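Local coordinates for possible metal-dependent hydrolase (Veillonella parvula, PDB 3RPC), which probably acts as a zinc-dependent hydrolase of the metallo-beta-lactamase superfamily, carrying a two-zinc centre, though its substrate is not known, at residues 164-169 and 173-178; 130-135 and 148-153. All blocks are in the same frame, centred on the assembly; numbering follows the deposited sequence.

Interaction 1: 164-169 and 173-178. With ZN (zinc ion), chain E; ZN (zinc ion), chain F.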
ATOM      1  N   TYR A 164      14.705  -5.730   7.276  1.00 14.57           N
ATOM      2  CA  TYR A 164      13.619  -5.444   6.341  1.00 13.97           C
ATOM      3  C   TYR A 164      13.549  -6.568   5.322  1.00 17.22           C
ATOM      4  O   TYR A 164      14.409  -6.673   4.446  1.00 16.48           O
ATOM      5  CB  TYR A 164      13.869  -4.101   5.635  1.00 14.21           C
ATOM      6  CG  TYR A 164      12.799  -3.635   4.664  1.00 14.13           C
ATOM      7  CD1 TYR A 164      11.516  -4.190   4.650  1.00 15.53           C
ATOM      8  CD2 TYR A 164      13.081  -2.627   3.747  1.00 14.96           C
ATOM      9  CE1 TYR A 164      10.541  -3.733   3.748  1.00 13.69           C
ATOM     10  CE2 TYR A 164      12.135  -2.185   2.856  1.00 14.50           C
ATOM     11  CZ  TYR A 164      10.874  -2.735   2.846  1.00 13.45           C
ATOM     12  OH  TYR A 164       9.950  -2.253   1.932  1.00 14.64           O
ATOM     13  N   LEU A 165      12.542  -7.427   5.459  1.00 14.30           N
ATOM     14  CA  LEU A 165      12.227  -8.437   4.459  1.00 12.77           C
ATOM     15  C   LEU A 165      11.328  -7.745   3.444  1.00 13.80           C
ATOM     16  O   LEU A 165      10.150  -7.515   3.686  1.00 15.76           O
ATOM     17  CB  LEU A 165      11.500  -9.603   5.129  1.00 14.35           C
ATOM     18  CG  LEU A 165      11.043 -10.761   4.254  1.00 15.83           C
ATOM     19  CD1 LEU A 165      12.220 -11.636   3.853  1.00 20.39           C
ATOM     20  CD2 LEU A 165      10.013 -11.589   5.031  1.00 17.20           C
ATOM     21  N   VAL A 166      11.894  -7.373   2.303  1.00 13.28           N
ATOM     22  CA  VAL A 166      11.179  -6.471   1.400  1.00 13.98           C
ATOM     23  C   VAL A 166       9.962  -7.131   0.742  1.00 14.54           C
ATOM     24  O   VAL A 166       8.910  -6.495   0.558  1.00 14.12           O
ATOM     25  CB  VAL A 166      12.120  -5.923   0.324  1.00 12.52           C
ATOM     26  CG1 VAL A 166      11.366  -4.960  -0.610  1.00 14.20           C
ATOM     27  CG2 VAL A 166      13.294  -5.209   0.984  1.00 14.64           C
ATOM     28  N   GLY A 167      10.114  -8.405   0.383  1.00 14.22           N
ATOM     29  CA  GLY A 167       9.027  -9.172  -0.203  1.00 14.02           C
ATOM     30  C   GLY A 167       8.911  -9.064  -1.715  1.00 12.99           C
ATOM     31  O   GLY A 167       9.738  -8.436  -2.381  1.00 14.73           O
ATOM     32  N   ASP A 168       7.876  -9.698  -2.258  1.00 13.21           N
ATOM     33  CA  ASP A 168       7.623  -9.683  -3.697  1.00 13.62           C
ATOM     34  C   ASP A 168       6.957  -8.375  -4.123  1.00 15.09           C
ATOM     35  O   ASP A 168       5.735  -8.298  -4.263  1.00 15.85           O
ATOM     36  CB  ASP A 168       6.760 -10.888  -4.102  1.00 14.57           C
ATOM     37  CG  ASP A 168       7.583 -12.139  -4.409  1.00 17.03           C
ATOM     38  OD1 ASP A 168       8.769 -12.195  -4.039  1.00 16.96           O
ATOM     39  OD2 ASP A 168       7.032 -13.072  -5.032  1.00 16.34           O
ATOM     40  N   THR A 169       7.780  -7.346  -4.300  1.00 13.63           N
ATOM     41  CA  THR A 169       7.307  -6.038  -4.735  1.00 13.31           C
ATOM     42  C   THR A 169       8.336  -5.434  -5.667  1.00 14.18           C
ATOM     43  O   THR A 169       9.528  -5.735  -5.579  1.00 15.15           O
ATOM     44  CB  THR A 169       7.064  -5.106  -3.531  1.00 16.56           C
ATOM     45  OG1 THR A 169       6.608  -3.818  -3.985  1.00 15.13           O
ATOM     46  CG2 THR A 169       8.330  -4.947  -2.688  1.00 15.35           C
ATOM     47  N   SER A 173       6.668   3.620  -3.556  1.00 13.29           N
ATOM     48  CA  SER A 173       6.781   4.481  -2.391  1.00 13.63           C
ATOM     49  C   SER A 173       6.635   3.715  -1.079  1.00 13.91           C
ATOM     50  O   SER A 173       7.061   4.194  -0.030  1.00 15.95           O
ATOM     51  CB  SER A 173       5.757   5.614  -2.457  1.00 14.72           C
ATOM     52  OG  SER A 173       6.034   6.461  -3.563  1.00 17.17           O
ATOM     53  N   ASP A 174       6.030   2.531  -1.128  1.00 14.32           N
ATOM     54  CA  ASP A 174       5.911   1.736   0.095  1.00 15.79           C
ATOM     55  C   ASP A 174       7.293   1.306   0.577  1.00 15.46           C
ATOM     56  O   ASP A 174       7.537   1.205   1.784  1.00 16.17           O
ATOM     57  CB  ASP A 174       5.009   0.523  -0.123  1.00 16.83           C
ATOM     58  CG  ASP A 174       3.526   0.888  -0.101  1.00 20.92           C
ATOM     59  OD1 ASP A 174       3.161   1.838   0.617  1.00 23.59           O
ATOM     60  OD2 ASP A 174       2.731   0.218  -0.787  1.00 27.18           O
ATOM     61  N   VAL A 175       8.189   1.050  -0.373  1.00 14.56           N
ATOM     62  CA  VAL A 175       9.569   0.690  -0.058  1.00 13.82           C
ATOM     63  C   VAL A 175      10.284   1.922   0.520  1.00 16.13           C
ATOM     64  O   VAL A 175      10.968   1.833   1.548  1.00 15.54           O
ATOM     65  CB  VAL A 175      10.296   0.155  -1.315  1.00 15.77           C
ATOM     66  CG1 VAL A 175      11.770  -0.158  -1.016  1.00 16.72           C
ATOM     67  CG2 VAL A 175       9.569  -1.074  -1.851  1.00 17.37           C
ATOM     68  N   GLU A 176      10.105   3.076  -0.127  1.00 14.56           N
ATOM     69  CA  GLU A 176      10.701   4.324   0.366  1.00 14.39           C
ATOM     70  C   GLU A 176      10.225   4.632   1.772  1.00 14.35           C
ATOM     71  O   GLU A 176      11.007   5.070   2.613  1.00 15.88           O
ATOM     72  CB  GLU A 176      10.393   5.507  -0.564  1.00 14.84           C
ATOM     73  CG  GLU A 176      10.958   5.372  -1.978  1.00 17.32           C
ATOM     74  CD  GLU A 176      12.471   5.569  -2.072  1.00 15.91           C
ATOM     75  OE1 GLU A 176      13.144   5.814  -1.041  1.00 17.59           O
ATOM     76  OE2 GLU A 176      12.996   5.489  -3.204  1.00 17.77           O
ATOM     77  N   LYS A 177       8.933   4.410   2.009  1.00 15.57           N
ATOM     78  CA  LYS A 177       8.340   4.625   3.328  1.00 17.17           C
ATOM     79  C   LYS A 177       8.983   3.745   4.386  1.00 17.23           C
ATOM     80  O   LYS A 177       9.387   4.242   5.440  1.00 16.48           O
ATOM     81  CB  LYS A 177       6.829   4.392   3.291  1.00 16.97           C
ATOM     82  CG  LYS A 177       6.051   5.542   2.658  1.00 17.11           C
ATOM     83  CD  LYS A 177       4.604   5.144   2.429  1.00 15.60           C
ATOM     84  CE  LYS A 177       3.760   6.304   1.901  1.00 15.01           C
ATOM     85  NZ  LYS A 177       2.316   5.900   1.883  1.00 18.90           N
ATOM     86  N   ALA A 178       9.095   2.446   4.109  1.00 14.85           N
ATOM     87  CA  ALA A 178       9.675   1.546   5.096  1.00 15.46           C
ATOM     88  C   ALA A 178      11.128   1.904   5.382  1.00 14.19           C
ATOM     89  O   ALA A 178      11.561   1.893   6.537  1.00 17.16           O
ATOM     90  CB  ALA A 178       9.555   0.099   4.648  1.00 15.71           C
TER
HETATM   91 ZN    ZN E 301       4.821 -13.816  -5.528  0.66 17.63          ZN
HETATM   92 ZN    ZN F 302       7.965 -14.928  -5.545  0.71 16.48          ZN
HETATM   93  O   HOH W   1       5.816 -15.410  -6.221  1.00 22.04           O
HETATM   94  O   HOH W   2       8.062 -14.119  -7.975  1.00 16.97           O
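The phenol end of Tyr164 presses against the first turns of helix 173-182, meeting the methyl of Ala178 and the backbone and side chain of Val175. With CG anti to the backbone N (chi1 -178°), the ring is carried away from strand 163-165 toward the helix. Ala178 CB lies obliquely to the ring plane, 3.6 Å from Tyr164 CZ, and the Tyr164 hydroxyl lies 3.6 Å from Val175 CA. Val166, two residues along the chain, sets CG2 over the centre of one ring face, 3.7 Å above the plane, so the ring is packed by its own segment as well as by the helix.

Both methyls of Val175 lie near the phenol oxygen, CG1 and CG2 each 4.0 Å from Tyr164 OH. CG2 also meets Thr169 CG2 at 4.2 Å, the two side chains running antiparallel alongside one another, and more distantly Val166 CG1. The hydroxyl of Thr169 is engaged with Ser131 N instead.

These elements open the beta-alpha-beta unit of strand 163-165, helix 173-182 and strand 186-190, part of the alpha-beta/beta-alpha sandwich of the superfamily. Gly167 to Thr169 form an inverse gamma turn centred on Asp168, whose OD2 bridges both zinc ions, at 2.4 Å from the zinc of chain E and 2.1 Å from that of chain F. The join between the segments rests on van der Waals packing of the tyrosine against Ala178 and Val175, with no directional bond between them, while the metal-binding carboxylate is directed away from the helix.

Interaction 2: 130-135 and 148-153; sequences GSHGTV and GDAMGV. With ZN (zinc ion), chain E.
Gly130 CA faces the carbonyl of Ala150, 4.1 Å from Ala150 O, where the loop that follows strand 123-128 runs past the chain leading into strand 152-156. The bare CA lets the two backbones pass closely, Gly130 CA and Met151 CA being the nearest such pair at 5.9 Å. The carbonyl of Gly130 is joined to the other segment through water: water 4 lies 2.9 Å from Gly130 O and accepts a hydrogen bond from Ala150 N at 3.0 Å.

Ser131 turns its side chain away from the 148-153 segment, and the second subunit packs against it through Ser173 of that subunit. At His132, the centre of an inverse gamma turn, the backbone N donates to water 3 at 2.9 Å. The same water is 2.7 Å from Gly148 O, so it spans from the histidine backbone to the residue that leaves helix 143-147 with positive phi.

This is one of the loops that carry zinc ligands in the metallo-beta-lactamase fold, and His132 completes, with His72, His74 and Asp168, the protein ligands of one zinc ion. CG stands anti to the backbone N (chi1 -159°), and the imidazole reaches across to the zinc of chain E, bound by His132 NE2 at 2.1 Å. ND1 at the other side of the ring is hydrogen-bonded to Ile203 O, a second-shell carbonyl that helps fix the ring's rotation and would tend to make the imidazole a stronger donor to the metal. Ala150 CB packs obliquely to the ring, 4.3 Å from His132 CD2, while His132 CB approaches Gly148 O. Further on, the Thr134 side chain caps the backbone N of Met137, through a weak bond, at the start of helix 135-138.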
ATOM      1  N   GLY A 130       3.587  -3.204  -0.664  1.00 14.16           N
ATOM      2  CA  GLY A 130       4.265  -3.613  -1.878  1.00 15.58           C
ATOM      3  C   GLY A 130       3.309  -3.744  -3.046  1.00 16.60           C
ATOM      4  O   GLY A 130       2.089  -3.891  -2.868  1.00 15.68           O
ATOM      5  N   SER A 131       3.867  -3.691  -4.250  1.00 14.92           N
ATOM      6  CA  SER A 131       3.117  -3.972  -5.469  1.00 15.84           C
ATOM      7  C   SER A 131       3.864  -5.033  -6.252  1.00 13.83           C
ATOM      8  O   SER A 131       5.004  -4.813  -6.663  1.00 14.06           O
ATOM      9  CB  SER A 131       2.975  -2.712  -6.317  1.00 17.32           C
ATOM     10  OG  SER A 131       2.308  -1.708  -5.576  1.00 22.02           O
ATOM     11  N   HIS A 132       3.224  -6.180  -6.446  1.00 13.31           N
ATOM     12  CA  HIS A 132       3.846  -7.345  -7.082  1.00 16.65           C
ATOM     13  C   HIS A 132       3.743  -7.219  -8.606  1.00 16.60           C
ATOM     14  O   HIS A 132       3.259  -8.132  -9.282  1.00 15.77           O
ATOM     15  CB  HIS A 132       3.104  -8.602  -6.574  1.00 16.81           C
ATOM     16  CG  HIS A 132       3.861  -9.897  -6.694  1.00 18.07           C
ATOM     17  ND1 HIS A 132       5.045 -10.038  -7.388  1.00 18.22           N
ATOM     18  CD2 HIS A 132       3.572 -11.121  -6.195  1.00 21.38           C
ATOM     19  CE1 HIS A 132       5.452 -11.295  -7.309  1.00 18.31           C
ATOM     20  NE2 HIS A 132       4.573 -11.974  -6.592  1.00 17.62           N
ATOM     21  N   GLY A 133       4.198  -6.080  -9.136  1.00 15.64           N
ATOM     22  CA  GLY A 133       4.054  -5.750 -10.545  1.00 15.03           C
ATOM     23  C   GLY A 133       3.976  -4.248 -10.754  1.00 16.54           C
ATOM     24  O   GLY A 133       3.748  -3.492  -9.812  1.00 17.31           O
ATOM     25  N   THR A 134       4.190  -3.811 -11.995  1.00 15.85           N
ATOM     26  CA  THR A 134       4.087  -2.400 -12.329  1.00 15.06           C
ATOM     27  C   THR A 134       2.630  -1.988 -12.487  1.00 15.35           C
ATOM     28  O   THR A 134       1.733  -2.829 -12.562  1.00 19.46           O
ATOM     29  CB  THR A 134       4.779  -2.116 -13.663  1.00 17.42           C
ATOM     30  OG1 THR A 134       4.129  -2.879 -14.681  1.00 20.07           O
ATOM     31  CG2 THR A 134       6.245  -2.504 -13.591  1.00 22.26           C
ATOM     32  N   VAL A 135       2.400  -0.679 -12.568  1.00 17.13           N
ATOM     33  CA  VAL A 135       1.052  -0.155 -12.763  1.00 19.39           C
ATOM     34  C   VAL A 135       0.406  -0.730 -14.015  1.00 19.23           C
ATOM     35  O   VAL A 135      -0.756  -1.148 -13.986  1.00 22.78           O
ATOM     36  CB  VAL A 135       1.042   1.379 -12.840  1.00 22.80           C
ATOM     37  CG1 VAL A 135      -0.333   1.892 -13.262  1.00 30.06           C
ATOM     38  CG2 VAL A 135       1.447   1.971 -11.514  1.00 23.90           C
ATOM     39  N   GLY A 148      -1.759 -10.195  -7.206  1.00 21.47           N
ATOM     40  CA  GLY A 148      -2.330 -10.069  -5.872  1.00 18.57           C
ATOM     41  C   GLY A 148      -1.565  -9.169  -4.915  1.00 16.84           C
ATOM     42  O   GLY A 148      -0.827  -8.278  -5.349  1.00 20.43           O
ATOM     43  N   ASP A 149      -1.774  -9.387  -3.615  1.00 18.58           N
ATOM     44  CA  ASP A 149      -1.093  -8.636  -2.556  1.00 17.95           C
ATOM     45  C   ASP A 149       0.067  -9.451  -2.011  1.00 17.49           C
ATOM     46  O   ASP A 149       0.003 -10.684  -1.960  1.00 17.44           O
ATOM     47  CB  ASP A 149      -2.036  -8.329  -1.387  1.00 17.51           C
ATOM     48  CG  ASP A 149      -3.069  -7.265  -1.716  1.00 22.51           C
ATOM     49  OD1 ASP A 149      -2.911  -6.535  -2.720  1.00 20.87           O
ATOM     50  OD2 ASP A 149      -4.040  -7.149  -0.941  1.00 23.95           O
ATOM     51  N   ALA A 150       1.130  -8.767  -1.604  1.00 14.45           N
ATOM     52  CA  ALA A 150       2.260  -9.444  -0.973  1.00 14.59           C
ATOM     53  C   ALA A 150       3.016  -8.471  -0.081  1.00 15.75           C
ATOM     54  O   ALA A 150       3.523  -7.454  -0.551  1.00 15.99           O
ATOM     55  CB  ALA A 150       3.185 -10.072  -2.034  1.00 13.49           C
HETATM   56  N   MSE A 151       3.070  -8.759   1.217  1.00 14.82           N
HETATM   57  CA  MSE A 151       3.670  -7.822   2.156  1.00 14.51           C
HETATM   58  C   MSE A 151       5.180  -8.000   2.253  1.00 15.35           C
HETATM   59  O   MSE A 151       5.738  -9.032   1.843  1.00 14.81           O
HETATM   60  CB  MSE A 151       3.066  -7.996   3.560  1.00 14.34           C
HETATM   61  CG  MSE A 151       3.486  -9.277   4.264  1.00 15.11           C
HETATM   62 SE   MSE A 151       2.836  -9.312   6.102  0.68 17.82          SE
HETATM   63  CE  MSE A 151       3.283 -11.184   6.498  1.00 15.97           C
ATOM     64  N   GLY A 152       5.833  -6.981   2.795  1.00 14.10           N
ATOM     65  CA  GLY A 152       7.143  -7.146   3.390  1.00 13.67           C
ATOM     66  C   GLY A 152       6.974  -7.089   4.900  1.00 14.36           C
ATOM     67  O   GLY A 152       5.866  -6.856   5.407  1.00 14.50           O
ATOM     68  N   VAL A 153       8.059  -7.338   5.626  1.00 14.27           N
ATOM     69  CA  VAL A 153       8.022  -7.313   7.082  1.00 14.67           C
ATOM     70  C   VAL A 153       9.280  -6.639   7.615  1.00 16.06           C
ATOM     71  O   VAL A 153      10.394  -6.935   7.176  1.00 15.52           O
ATOM     72  CB  VAL A 153       7.930  -8.740   7.672  1.00 14.71           C
ATOM     73  CG1 VAL A 153       7.801  -8.675   9.193  1.00 16.41           C
ATOM     74  CG2 VAL A 153       6.759  -9.490   7.056  1.00 15.58           C
TER
HETATM   75 ZN    ZN E 301       4.821 -13.816  -5.528  0.66 17.63          ZN
HETATM   76  O   HOH W   3       1.114  -6.560  -4.460  1.00 16.56           O
HETATM   77  O   HOH W   4       0.662  -5.823  -1.331  1.00 20.18           O
HETATM   78  O   HOH W   1       5.816 -15.410  -6.221  1.00 22.04           O

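Interactions 1 and 2, whose centres lie 9 Å apart, meet at the dinuclear zinc site and along one sheet. Asp168 of 164-169 and His132 of 130-135 share the zinc of chain E, with Asp168 OD2 and His132 NE2 3.1 Å apart, and water 1 is bound to that metal as well as to the zinc of chain F. Two probable hydrogen bonds tie the contacts further: Thr169 OG1 to Ser131 N at 2.8 Å, and Leu165 N to Val153 O at 2.8 Å, the latter between neighbouring strands 163-165 and 152-156. Both contacts also touch the second subunit, where Lys177 pairs with Asp149 of the neighbouring copy.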